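Local coordinates for protein glutathione synthetase-like effector 30 (Gpa-GSS30-apo) (Globodera pallida, PDB 5OET) that is a glutathione synthetase-like effector of a plant-parasitic nematode, evidently derived from a housekeeping glutathione synthetase gene and turned to a new role, at residues 233-236 with 237-240; 280-283 with 284-288; 291-295 with 296-300. All coordinates share one frame; numbering follows the deposited sequence.

Contact 1 of 3, residues 233-236 with 237-240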
loop_
_atom_site.group_PDB
_atom_site.type_symbol
_atom_site.label_atom_id
_atom_site.label_comp_id
_atom_site.label_asym_id
_atom_site.label_seq_id
_atom_site.Cartn_x
_atom_site.Cartn_y
_atom_site.Cartn_z
ATOM N N LEU A 233 1.294 11.261 -19.468
ATOM C CA LEU A 233 0.475 10.307 -20.237
ATOM C C LEU A 233 -0.876 10.889 -20.672
ATOM O O LEU A 233 -1.287 10.702 -21.815
ATOM C CB LEU A 233 0.234 9.010 -19.446
ATOM C CG LEU A 233 1.404 8.012 -19.360
ATOM C CD1 LEU A 233 1.141 7.007 -18.245
ATOM C CD2 LEU A 233 1.633 7.296 -20.693
ATOM N N TYR A 234 -1.563 11.570 -19.755
ATOM C CA TYR A 234 -2.798 12.285 -20.077
ATOM C C TYR A 234 -2.602 13.305 -21.208
ATOM O O TYR A 234 -3.413 13.366 -22.128
ATOM C CB TYR A 234 -3.333 12.998 -18.840
ATOM C CG TYR A 234 -4.634 13.755 -19.062
ATOM C CD1 TYR A 234 -5.805 13.077 -19.274
ATOM C CD2 TYR A 234 -4.688 15.144 -19.029
ATOM C CE1 TYR A 234 -7.015 13.746 -19.434
ATOM C CE2 TYR A 234 -5.880 15.817 -19.235
ATOM C CZ TYR A 234 -7.037 15.108 -19.435
ATOM O OH TYR A 234 -8.202 15.779 -19.614
ATOM N N GLN A 235 -1.536 14.104 -21.135
ATOM C CA GLN A 235 -1.233 15.060 -22.193
ATOM C C GLN A 235 -0.885 14.352 -23.504
ATOM O O GLN A 235 -1.234 14.852 -24.545
ATOM C CB GLN A 235 -0.094 16.011 -21.812
ATOM C CG GLN A 235 -0.408 16.964 -20.680
ATOM C CD GLN A 235 -1.470 17.968 -21.037
ATOM O OE1 GLN A 235 -1.433 18.587 -22.094
ATOM N NE2 GLN A 235 -2.436 18.131 -20.155
ATOM N N ALA A 236 -0.210 13.205 -23.452
ATOM C CA ALA A 236 0.051 12.414 -24.665
ATOM C C ALA A 236 -1.241 11.881 -25.299
ATOM O O ALA A 236 -1.437 11.969 -26.520
ATOM C CB ALA A 236 1.012 11.273 -24.382
ATOM N N TRP A 237 -2.116 11.336 -24.466
ATOM C CA TRP A 237 -3.419 10.874 -24.907
ATOM C C TRP A 237 -4.172 12.003 -25.609
ATOM O O TRP A 237 -4.683 11.814 -26.703
ATOM C CB TRP A 237 -4.209 10.377 -23.705
ATOM C CG TRP A 237 -5.496 9.760 -24.040
ATOM C CD1 TRP A 237 -5.704 8.503 -24.520
ATOM C CD2 TRP A 237 -6.781 10.364 -23.912
ATOM N NE1 TRP A 237 -7.046 8.288 -24.695
ATOM C CE2 TRP A 237 -7.728 9.415 -24.322
ATOM C CE3 TRP A 237 -7.224 11.619 -23.483
ATOM C CZ2 TRP A 237 -9.090 9.684 -24.324
ATOM C CZ3 TRP A 237 -8.569 11.879 -23.477
ATOM C CH2 TRP A 237 -9.490 10.919 -23.896
ATOM N N LEU A 238 -4.207 13.184 -24.995
ATOM C CA LEU A 238 -4.823 14.351 -25.626
ATOM C C LEU A 238 -4.195 14.745 -26.968
ATOM O O LEU A 238 -4.924 15.087 -27.892
ATOM C CB LEU A 238 -4.799 15.559 -24.695
ATOM C CG LEU A 238 -5.688 15.557 -23.456
ATOM C CD1 LEU A 238 -5.418 16.826 -22.650
ATOM C CD2 LEU A 238 -7.156 15.470 -23.844
ATOM N N GLU A 239 -2.865 14.704 -27.085
ATOM C CA GLU A 239 -2.217 15.024 -28.368
ATOM C C GLU A 239 -2.573 14.028 -29.480
ATOM O O GLU A 239 -2.537 14.374 -30.643
ATOM C CB GLU A 239 -0.690 15.104 -28.270
ATOM C CG GLU A 239 -0.065 15.992 -27.185
ATOM C CD GLU A 239 -0.852 17.255 -26.780
ATOM O OE1 GLU A 239 -1.180 18.108 -27.659
ATOM O OE2 GLU A 239 -1.119 17.411 -25.552
ATOM N N PHE A 240 -2.887 12.790 -29.121
ATOM C CA PHE A 240 -3.356 11.797 -30.094
ATOM C C PHE A 240 -4.785 12.110 -30.586
ATOM O O PHE A 240 -5.100 11.899 -31.754
ATOM C CB PHE A 240 -3.283 10.387 -29.506
ATOM C CG PHE A 240 -3.463 9.304 -30.518
ATOM C CD1 PHE A 240 -2.408 8.907 -31.317
ATOM C CD2 PHE A 240 -4.701 8.684 -30.679
ATOM C CE1 PHE A 240 -2.591 7.915 -32.268
ATOM C CE2 PHE A 240 -4.879 7.681 -31.628
ATOM C CZ PHE A 240 -3.829 7.296 -32.421
#
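Tyr234 and Leu238, one helical turn apart, show how i and i+4 residues lie along the same flank of a helix. The phenol ring, which also packs on Ser273 and Ile277, stands with its CG anti to the backbone N (chi1 -179°), while Leu238 keeps its CG beside its own N, so that the leucine leans back over the preceding turn. Its CG then lies above one face of the ring, offset toward the rim, and CD1 makes the closest approach, 3.6 Å from Tyr234 CE2. Gln235 NE2 also comes within 4.1 Å of Leu238 CD1, so a single methyl is shared by an aromatic and a polar neighbour.

Glu239 follows a different course. Its chain bends at chi2 (-32°) and folds back over the carbonyl of Gln235, bringing OE2 to 2.8 Å from Gln235 O and 3.7 Å from Gln235 OE1. The amide and carboxylate planes are turned 30° from one another. Gln235 O also accepts the backbone N-H of Glu239 at 3.0 Å, one of four successive i to i+4 bonds; the first, Trp237 N to Leu233 O, measures 2.8 Å. Trp237 sets its CB against the carbonyl oxygens of Leu233 and Tyr234, and its indole NE1 is satisfied by Ala245 O. Leu233 and Ala236 pack on Val310 of strand 306-314 and Met162 of strand 160-173, while Gln235 and Glu239 also lie against Leu482 of strand 469-484.

The Glu239 carboxylate thus has Gln235 O and OE1 as oxygen neighbours. It belongs to the last turn of helix 225-240, near the negative, C-terminal end of the helix dipole, a setting that would be expected to disfavour a full negative charge and may raise the proton affinity of the acid.

Contact 2 of 3, residues 280-283 with 284-288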
loop_
_atom_site.group_PDB
_atom_site.type_symbol
_atom_site.label_atom_id
_atom_site.label_comp_id
_atom_site.label_asym_id
_atom_site.label_seq_id
_atom_site.Cartn_x
_atom_site.Cartn_y
_atom_site.Cartn_z
ATOM N N ARG A 280 -4.814 -0.373 -20.807
ATOM C CA ARG A 280 -4.898 -1.796 -21.038
ATOM C C ARG A 280 -3.559 -2.451 -20.773
ATOM O O ARG A 280 -2.574 -2.097 -21.383
ATOM C CB ARG A 280 -5.397 -2.049 -22.458
ATOM C CG ARG A 280 -6.756 -1.438 -22.717
ATOM C CD ARG A 280 -7.886 -2.180 -21.991
ATOM N NE ARG A 280 -8.800 -2.763 -22.986
ATOM C CZ ARG A 280 -8.876 -4.046 -23.346
ATOM N NH1 ARG A 280 -8.133 -4.993 -22.786
ATOM N NH2 ARG A 280 -9.724 -4.389 -24.294
ATOM N N PHE A 281 -3.530 -3.387 -19.832
ATOM C CA PHE A 281 -2.296 -4.061 -19.414
ATOM C C PHE A 281 -2.131 -5.364 -20.161
ATOM O O PHE A 281 -2.930 -6.277 -19.976
ATOM C CB PHE A 281 -2.285 -4.318 -17.917
ATOM C CG PHE A 281 -1.917 -3.115 -17.136
ATOM C CD1 PHE A 281 -2.741 -1.992 -17.152
ATOM C CD2 PHE A 281 -0.728 -3.068 -16.423
ATOM C CE1 PHE A 281 -2.400 -0.861 -16.453
ATOM C CE2 PHE A 281 -0.383 -1.936 -15.716
ATOM C CZ PHE A 281 -1.223 -0.829 -15.730
ATOM N N ILE A 282 -1.081 -5.430 -20.980
ATOM C CA ILE A 282 -0.806 -6.573 -21.843
ATOM C C ILE A 282 0.675 -6.964 -21.674
ATOM O O ILE A 282 1.517 -6.078 -21.515
ATOM C CB ILE A 282 -1.202 -6.213 -23.320
ATOM C CG1 ILE A 282 -1.552 -7.452 -24.114
ATOM C CG2 ILE A 282 -0.113 -5.431 -24.063
ATOM C CD1 ILE A 282 -1.905 -7.149 -25.555
ATOM N N THR A 283 1.005 -8.256 -21.670
ATOM C CA THR A 283 2.407 -8.639 -21.785
ATOM C C THR A 283 2.796 -8.606 -23.234
ATOM O O THR A 283 1.941 -8.606 -24.114
ATOM C CB THR A 283 2.762 -10.043 -21.284
ATOM O OG1 THR A 283 2.154 -11.028 -22.112
ATOM C CG2 THR A 283 2.342 -10.238 -19.877
ATOM N N ILE A 284 4.103 -8.605 -23.468
ATOM C CA ILE A 284 4.648 -8.622 -24.813
ATOM C C ILE A 284 4.412 -9.956 -25.531
ATOM O O ILE A 284 4.275 -9.953 -26.747
ATOM C CB ILE A 284 6.140 -8.204 -24.818
ATOM C CG1 ILE A 284 6.551 -7.726 -26.219
ATOM C CG2 ILE A 284 7.041 -9.325 -24.316
ATOM C CD1 ILE A 284 7.929 -7.146 -26.268
ATOM N N THR A 285 4.345 -11.072 -24.803
ATOM C CA THR A 285 3.939 -12.371 -25.411
ATOM C C THR A 285 2.514 -12.360 -25.966
ATOM O O THR A 285 2.272 -12.834 -27.077
ATOM C CB THR A 285 4.030 -13.547 -24.411
ATOM O OG1 THR A 285 5.352 -13.598 -23.881
ATOM C CG2 THR A 285 3.747 -14.887 -25.089
ATOM N N GLU A 286 1.582 -11.846 -25.171
ATOM C CA GLU A 286 0.169 -11.731 -25.555
ATOM C C GLU A 286 -0.002 -10.761 -26.727
ATOM O O GLU A 286 -0.837 -10.976 -27.614
ATOM C CB GLU A 286 -0.651 -11.129 -24.407
ATOM C CG GLU A 286 -0.828 -11.968 -23.150
ATOM C CD GLU A 286 -1.420 -11.181 -21.975
ATOM O OE1 GLU A 286 -1.135 -9.977 -21.799
ATOM O OE2 GLU A 286 -2.219 -11.786 -21.219
ATOM N N GLY A 287 0.802 -9.702 -26.724
ATOM C CA GLY A 287 0.820 -8.736 -27.818
ATOM C C GLY A 287 1.073 -9.264 -29.238
ATOM O O GLY A 287 0.753 -8.573 -30.216
ATOM N N LEU A 288 1.655 -10.459 -29.368
ATOM C CA LEU A 288 1.862 -11.073 -30.684
ATOM C C LEU A 288 0.546 -11.494 -31.360
ATOM O O LEU A 288 0.445 -11.480 -32.593
ATOM C CB LEU A 288 2.824 -12.258 -30.586
ATOM C CG LEU A 288 4.237 -11.907 -30.102
ATOM C CD1 LEU A 288 4.968 -13.169 -29.647
ATOM C CD2 LEU A 288 5.035 -11.171 -31.168
#
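Thr283 N gives the shortest bond here, to Glu286 OE1 at 2.7 Å and nearly straight, with the carboxylate oxygen met on its anti side, 27° out of the carboxylate plane. The favour is returned: Glu286 N donates to Thr283 OG1 at 3.2 Å. Such a reciprocal exchange between a threonine and the glutamate three residues on is the bond pattern of a capping box. It depends on the threonine hydroxyl lying between its own backbone N and carbonyl carbon (chi1 67°), turned to the chain that follows, and on an extended glutamate that crosses the threonine side chain at about a right angle. A third bond, Gly287 N to Thr283 O at 3.1 Å, completes the turn, so one residue at the end of a strand is gripped through N, O and OG1.

Ile282 slides past Glu286 in the opposite direction, with CG1 3.5 Å from Glu286 OE1, and makes an apolar touch where CD1 reaches Gly287 CA at 3.9 Å. Glu286 OE1 also has a weak, long ion pair with Arg290.

The turn carries the chain from strand 279-283, which lies parallel to strand 246-251, into helix 287-290. Phe281 stacks on Phe249 and makes a cation-pi contact with Arg263; Ile284 touches Asn327 of helix 325-331, and Arg280 bridges to Glu49 of the second subunit.

Contact 3 of 3, residues 291-295 with 296-300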
loop_
_atom_site.group_PDB
_atom_site.type_symbol
_atom_site.label_atom_id
_atom_site.label_comp_id
_atom_site.label_asym_id
_atom_site.label_seq_id
_atom_site.Cartn_x
_atom_site.Cartn_y
_atom_site.Cartn_z
ATOM N N LEU A 291 -2.101 -7.522 -30.906
ATOM C CA LEU A 291 -1.740 -6.244 -31.533
ATOM C C LEU A 291 -1.438 -6.484 -33.003
ATOM O O LEU A 291 -0.650 -7.357 -33.347
ATOM C CB LEU A 291 -0.513 -5.610 -30.877
ATOM C CG LEU A 291 -0.583 -5.236 -29.397
ATOM C CD1 LEU A 291 0.764 -4.829 -28.832
ATOM C CD2 LEU A 291 -1.551 -4.098 -29.178
ATOM N N LYS A 292 -2.110 -5.744 -33.869
ATOM C CA LYS A 292 -1.719 -5.629 -35.271
ATOM C C LYS A 292 -1.721 -4.154 -35.616
ATOM O O LYS A 292 -2.133 -3.306 -34.807
ATOM C CB LYS A 292 -2.583 -6.477 -36.230
ATOM C CG LYS A 292 -4.065 -6.642 -35.895
ATOM C CD LYS A 292 -4.885 -5.400 -36.233
ATOM C CE LYS A 292 -6.377 -5.583 -35.966
ATOM N NZ LYS A 292 -7.099 -6.404 -36.967
ATOM N N ARG A 293 -1.182 -3.846 -36.782
ATOM C CA ARG A 293 -1.141 -2.492 -37.273
ATOM C C ARG A 293 -2.163 -2.405 -38.389
ATOM O O ARG A 293 -2.307 -3.347 -39.153
ATOM C CB ARG A 293 0.264 -2.184 -37.786
ATOM C CG ARG A 293 0.503 -0.720 -38.111
ATOM C CD ARG A 293 1.984 -0.452 -38.345
ATOM N NE ARG A 293 2.546 -1.403 -39.316
ATOM C CZ ARG A 293 3.832 -1.521 -39.629
ATOM N NH1 ARG A 293 4.761 -0.729 -39.099
ATOM N NH2 ARG A 293 4.192 -2.445 -40.495
ATOM N N ASP A 294 -2.879 -1.290 -38.476
ATOM C CA ASP A 294 -3.784 -1.067 -39.600
ATOM C C ASP A 294 -2.971 -0.881 -40.880
ATOM O O ASP A 294 -2.011 -0.128 -40.878
ATOM C CB ASP A 294 -4.686 0.156 -39.386
ATOM C CG ASP A 294 -6.028 0.038 -40.135
ATOM O OD1 ASP A 294 -6.046 0.265 -41.380
ATOM O OD2 ASP A 294 -7.060 -0.290 -39.466
ATOM N N PRO A 295 -3.357 -1.549 -41.981
ATOM C CA PRO A 295 -2.620 -1.332 -43.236
ATOM C C PRO A 295 -2.846 0.027 -43.947
ATOM O O PRO A 295 -2.112 0.348 -44.880
ATOM C CB PRO A 295 -3.113 -2.480 -44.138
ATOM C CG PRO A 295 -4.086 -3.285 -43.338
ATOM C CD PRO A 295 -4.517 -2.432 -42.192
ATOM N N ASN A 296 -3.851 0.794 -43.520
ATOM C CA ASN A 296 -4.231 2.066 -44.154
ATOM C C ASN A 296 -3.859 3.268 -43.315
ATOM O O ASN A 296 -3.237 4.181 -43.824
ATOM C CB ASN A 296 -5.743 2.096 -44.382
ATOM C CG ASN A 296 -6.215 0.966 -45.242
ATOM O OD1 ASN A 296 -5.928 0.919 -46.436
ATOM N ND2 ASN A 296 -6.941 0.046 -44.640
ATOM N N ASN A 297 -4.292 3.264 -42.051
ATOM C CA ASN A 297 -3.929 4.263 -41.039
ATOM C C ASN A 297 -2.482 4.159 -40.575
ATOM O O ASN A 297 -1.898 5.158 -40.163
ATOM C CB ASN A 297 -4.706 4.005 -39.744
ATOM C CG ASN A 297 -6.139 4.392 -39.822
ATOM O OD1 ASN A 297 -6.718 4.554 -40.904
ATOM N ND2 ASN A 297 -6.752 4.516 -38.653
ATOM N N PHE A 298 -1.959 2.928 -40.541
ATOM C CA PHE A 298 -0.781 2.566 -39.765
ATOM C C PHE A 298 -0.968 2.790 -38.274
ATOM O O PHE A 298 0.012 2.955 -37.539
ATOM C CB PHE A 298 0.478 3.255 -40.281
ATOM C CG PHE A 298 0.774 2.939 -41.701
ATOM C CD1 PHE A 298 1.143 1.641 -42.074
ATOM C CD2 PHE A 298 0.652 3.907 -42.684
ATOM C CE1 PHE A 298 1.406 1.327 -43.400
ATOM C CE2 PHE A 298 0.941 3.607 -44.007
ATOM C CZ PHE A 298 1.303 2.311 -44.366
ATOM N N SER A 299 -2.211 2.721 -37.806
ATOM C CA SER A 299 -2.487 2.874 -36.389
ATOM C C SER A 299 -2.414 1.503 -35.746
ATOM O O SER A 299 -2.659 0.495 -36.391
ATOM C CB SER A 299 -3.819 3.593 -36.133
ATOM O OG SER A 299 -4.924 2.804 -36.460
ATOM N N LEU A 300 -2.025 1.483 -34.475
ATOM C CA LEU A 300 -1.858 0.259 -33.715
ATOM C C LEU A 300 -3.193 -0.063 -33.083
ATOM O O LEU A 300 -3.771 0.790 -32.398
ATOM C CB LEU A 300 -0.790 0.452 -32.635
ATOM C CG LEU A 300 -0.370 -0.759 -31.798
ATOM C CD1 LEU A 300 0.448 -1.741 -32.611
ATOM C CD2 LEU A 300 0.429 -0.266 -30.594
#
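Asp294 and Ser299 close this beta-hairpin with a nearly straight bond, Asp294 N to Ser299 O at 2.8 Å (174° at the hydrogen). One step back along the arms, Arg293 and Leu300 form an antiparallel non-hydrogen-bonded pair with both side chains on the same face. That bond and that pair make the close-fitting half of the contact. Beside them Leu300 CD1 lies 3.7 Å from Lys292 O and, more loosely, 4.3 Å from Leu291 CB.

Toward the bend the hold becomes polar. With CG anti to the backbone N (chi1 -152°), the carboxylate of Asp294 is carried over the turn, where OD1 receives Asn296 N at 3.1 Å through its anti lone pair. This side-chain-to-backbone closure is an Asx turn. The amide of Asn296 makes a second, weak bond to the same oxygen, with its plane tilted 52° to the carboxylate. Another weak bond, Phe298 N to Asp294 O at 3.1 Å, spans the loop, and Phe298 itself takes a left-handed helical backbone conformation that helps reverse the chain. Its ring receives Pro295 O over one face, 3.9 Å from CE1, and Arg293 NE near its plane at the edge.

The outer rim is looser: Pro295, Asn296 and Asn297 are exposed, and Asn297 ND2 makes a weak bond to Ser299 OG.

The hairpin follows helix 287-290 directly, and its second arm continues as strand 300-302, which pairs with strand 306-314. The first arm is held by Arg293 NH1, bonded to His332 O just after helix 325-331, and by the salt bridge of Lys292 with Asp304, between those two strands. The bend meets Arg157, near strand 160-173, in a cation-pi contact through the Phe298 ring.

All three contacts belong to the part of the chain built round the mixed sheet that includes strands 246-251, 279-283, 300-302 and 306-314. Contacts 2 and 3 are consecutive: helix 287-290 leads straight into strand 291-293, and their centres lie 16 Å apart. Contact 1 sits on helix 225-240, which packs against strand 306-314 of that sheet; its centre is 21 Å from that of contact 2 and 19 Å from that of contact 3, with nearest atoms about 9 and 5 Å apart. The magnesium ligands His406 and Glu426 belong to none of them, lying beside a separate four-stranded antiparallel sheet.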